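Long-range contact in m3DLH protein (Halieaceae bacterium, PDB 7JKA), which probably hydrolyses ester or lactone bonds as a dienelactone hydrolase of the alpha/beta hydrolase fold: residues 124-132 / 239-250. Sequence-based numbering, arbitrary orientation. Where two conformers were deposited one is given.
Sequences DRLAAIGFC and WTAMRNLFDEVF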
# COMPACT_ATOMS: atom_id res chain seq x y z
N ASP A 124 10.23 12.94 8.33
CA ASP A 124 9.16 13.92 8.28
C ASP A 124 8.34 13.83 7.01
O ASP A 124 7.36 14.56 6.87
CB ASP A 124 9.74 15.33 8.42
CG ASP A 124 10.48 15.52 9.75
OD1 ASP A 124 10.02 14.98 10.77
OD2 ASP A 124 11.53 16.20 9.75
N ARG A 125 8.72 12.96 6.07
CA ARG A 125 8.09 12.90 4.75
C ARG A 125 7.89 11.43 4.40
O ARG A 125 8.73 10.81 3.74
CB ARG A 125 8.94 13.62 3.70
CG ARG A 125 8.94 15.15 3.85
CD ARG A 125 9.61 15.85 2.66
NE ARG A 125 11.03 15.52 2.58
CZ ARG A 125 11.78 15.70 1.49
NH1 ARG A 125 11.24 16.20 0.39
NH2 ARG A 125 13.07 15.37 1.52
N LEU A 126 6.76 10.88 4.84
CA LEU A 126 6.51 9.45 4.72
C LEU A 126 5.16 9.20 4.06
O LEU A 126 4.19 9.93 4.30
CB LEU A 126 6.54 8.76 6.09
CG LEU A 126 7.84 8.91 6.87
CD1 LEU A 126 7.69 8.36 8.26
CD2 LEU A 126 8.98 8.18 6.16
N ALA A 127 5.11 8.15 3.26
CA ALA A 127 3.84 7.71 2.69
C ALA A 127 3.76 6.20 2.72
O ALA A 127 4.76 5.49 2.86
CB ALA A 127 3.67 8.21 1.24
N ALA A 128 2.53 5.70 2.55
CA ALA A 128 2.32 4.28 2.33
C ALA A 128 1.40 4.11 1.14
O ALA A 128 0.40 4.81 1.02
CB ALA A 128 1.68 3.60 3.56
N ILE A 129 1.73 3.16 0.28
CA ILE A 129 0.84 2.76 -0.79
C ILE A 129 0.64 1.25 -0.71
O ILE A 129 1.40 0.52 -0.07
CB ILE A 129 1.36 3.15 -2.19
CG1 ILE A 129 2.57 2.30 -2.64
CG2 ILE A 129 1.68 4.64 -2.23
CD1 ILE A 129 2.94 2.56 -4.14
N GLY A 130 -0.41 0.79 -1.37
CA GLY A 130 -0.67 -0.63 -1.38
C GLY A 130 -1.60 -1.01 -2.51
O GLY A 130 -2.42 -0.20 -2.97
N PHE A 131 -1.46 -2.25 -2.94
CA PHE A 131 -2.19 -2.81 -4.07
C PHE A 131 -3.06 -3.93 -3.52
O PHE A 131 -2.57 -4.80 -2.81
CB PHE A 131 -1.19 -3.33 -5.11
CG PHE A 131 -0.30 -2.26 -5.62
CD1 PHE A 131 0.84 -1.89 -4.93
CD2 PHE A 131 -0.67 -1.53 -6.74
CE1 PHE A 131 1.64 -0.85 -5.38
CE2 PHE A 131 0.11 -0.48 -7.21
CZ PHE A 131 1.26 -0.13 -6.52
N CYS A 132 -4.36 -3.90 -3.84
CA CYS A 132 -5.32 -4.91 -3.35
C CYS A 132 -5.23 -4.99 -1.84
O CYS A 132 -5.33 -3.96 -1.16
CB CYS A 132 -5.10 -6.23 -4.03
SG CYS A 132 -5.30 -6.06 -5.65
N TRP A 239 -1.32 6.30 -11.13
CA TRP A 239 0.06 6.59 -10.73
C TRP A 239 0.31 8.09 -10.77
O TRP A 239 0.97 8.65 -9.87
CB TRP A 239 1.02 5.87 -11.66
CG TRP A 239 2.43 5.79 -11.18
CD1 TRP A 239 3.51 6.46 -11.68
CD2 TRP A 239 2.92 4.97 -10.11
NE1 TRP A 239 4.64 6.12 -10.97
CE2 TRP A 239 4.32 5.20 -10.01
CE3 TRP A 239 2.33 4.06 -9.22
CZ2 TRP A 239 5.13 4.55 -9.07
CZ3 TRP A 239 3.14 3.41 -8.29
CH2 TRP A 239 4.52 3.66 -8.22
N THR A 240 -0.21 8.78 -11.79
CA THR A 240 -0.07 10.23 -11.84
C THR A 240 -0.78 10.89 -10.67
O THR A 240 -0.26 11.84 -10.08
CB THR A 240 -0.64 10.75 -13.16
OG1 THR A 240 0.20 10.29 -14.23
CG2 THR A 240 -0.69 12.28 -13.21
N ALA A 241 -1.98 10.41 -10.32
CA ALA A 241 -2.68 10.99 -9.19
C ALA A 241 -1.88 10.82 -7.91
O ALA A 241 -1.79 11.74 -7.09
CB ALA A 241 -4.08 10.38 -9.06
N MET A 242 -1.27 9.64 -7.72
CA MET A 242 -0.38 9.41 -6.58
C MET A 242 0.78 10.39 -6.59
O MET A 242 1.10 11.00 -5.57
CB MET A 242 0.15 7.98 -6.64
CG MET A 242 1.11 7.63 -5.50
SD MET A 242 2.19 6.25 -5.95
CE MET A 242 3.29 7.10 -7.08
N ARG A 243 1.44 10.54 -7.75
CA ARG A 243 2.57 11.47 -7.84
C ARG A 243 2.14 12.90 -7.53
O ARG A 243 2.88 13.62 -6.85
CB ARG A 243 3.20 11.40 -9.23
CG ARG A 243 3.97 10.13 -9.53
CD ARG A 243 4.65 10.26 -10.91
NE ARG A 243 5.65 11.33 -10.91
CZ ARG A 243 6.35 11.72 -11.97
NH1 ARG A 243 6.18 11.13 -13.15
NH2 ARG A 243 7.24 12.69 -11.85
N ASN A 244 0.97 13.32 -8.01
CA ASN A 244 0.51 14.69 -7.71
C ASN A 244 0.29 14.88 -6.22
O ASN A 244 0.58 15.96 -5.68
CB ASN A 244 -0.79 15.01 -8.46
CG ASN A 244 -0.62 15.10 -9.98
OD1 ASN A 244 0.46 15.35 -10.50
ND2 ASN A 244 -1.73 14.91 -10.70
N LEU A 245 -0.27 13.87 -5.54
CA LEU A 245 -0.48 13.97 -4.09
C LEU A 245 0.85 14.01 -3.35
O LEU A 245 1.05 14.84 -2.46
CB LEU A 245 -1.32 12.78 -3.60
CG LEU A 245 -1.65 12.82 -2.10
CD1 LEU A 245 -2.43 14.08 -1.73
CD2 LEU A 245 -2.45 11.58 -1.72
N PHE A 246 1.77 13.13 -3.73
CA PHE A 246 3.09 13.13 -3.10
C PHE A 246 3.79 14.48 -3.29
O PHE A 246 4.38 15.01 -2.35
CB PHE A 246 3.94 12.01 -3.67
CG PHE A 246 3.55 10.63 -3.18
CD1 PHE A 246 2.51 10.44 -2.28
CD2 PHE A 246 4.22 9.51 -3.66
CE1 PHE A 246 2.17 9.15 -1.83
CE2 PHE A 246 3.89 8.23 -3.22
CZ PHE A 246 2.88 8.05 -2.32
N ASP A 247 3.71 15.05 -4.50
CA ASP A 247 4.36 16.34 -4.74
C ASP A 247 3.77 17.41 -3.83
O ASP A 247 4.48 18.28 -3.31
CB ASP A 247 4.19 16.76 -6.20
CG ASP A 247 5.09 16.02 -7.14
OD1 ASP A 247 5.98 15.28 -6.68
OD2 ASP A 247 4.90 16.19 -8.36
N GLU A 248 2.45 17.37 -3.65
CA GLU A 248 1.78 18.34 -2.78
C GLU A 248 2.30 18.23 -1.36
O GLU A 248 2.61 19.24 -0.71
CB GLU A 248 0.28 18.08 -2.86
CG GLU A 248 -0.59 19.00 -2.08
CD GLU A 248 -2.01 18.45 -2.01
OE1 GLU A 248 -2.74 18.52 -3.02
OE2 GLU A 248 -2.38 17.93 -0.93
N VAL A 249 2.44 17.00 -0.86
CA VAL A 249 2.81 16.76 0.53
C VAL A 249 4.31 16.94 0.74
O VAL A 249 4.73 17.50 1.76
CB VAL A 249 2.33 15.36 0.94
CG1 VAL A 249 2.77 15.06 2.39
CG2 VAL A 249 0.83 15.25 0.79
N PHE A 250 5.13 16.48 -0.22
CA PHE A 250 6.57 16.31 -0.01
C PHE A 250 7.45 17.40 -0.59
O PHE A 250 8.58 17.58 -0.12
CB PHE A 250 7.06 15.00 -0.61
CG PHE A 250 6.50 13.79 0.04
CD1 PHE A 250 6.05 13.84 1.36
CD2 PHE A 250 6.41 12.61 -0.66
CE1 PHE A 250 5.54 12.72 1.97
CE2 PHE A 250 5.91 11.47 -0.04
CZ PHE A 250 5.46 11.54 1.26
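Strand 126-131 and the helix segment 239-250 touch while running nearly antiparallel, their axes at 163° and 10.1 Å apart at closest approach. Phe250 lies against Arg125 and Leu126. Its CD1 is 3.7 Å from Arg125 CB, and its CE1 reaches the backbone at Leu126 N. The Arg125 chain bends at chi3 (-65°) and brings NH1 to the last turn of the helix. NH1 donates a hydrogen bond of 3.0 Å to Phe250 O. The acceptor is near the guanidinium plane, while the donor is tilted 31° from the carbonyl plane. Arg125 NE also forms a salt bridge with Asp122, so two groups fix the guanidinium.

Further along, Phe246 touches both Ala127 and Ile129. Its CE1 is 3.5 Å from Ala127 CB. Its CZ meets Ile129 CG2 at 3.6 Å, with the methyl at the ring edge. Met242 CG lies over one face of the Phe246 ring, and Met242 SD touches Ile129 CG2 at 4.1 Å. Met242 CE sits 3.5 Å above the Trp239 ring, over its centre. Trp239 CZ3 in turn approaches Ile129 CD1 and the edge of Phe131.

The strand leads into Cys132, the N-cap of helix 133-143, consistent with the nucleophile elbow of this family. In the central sheet, strand 126-131 lies between the parallel strands 42-48 and 150-154. Helix 232-250 packs on one face of that sheet, beside helix 56-67, whose Leu65 touches Trp239 and Met242.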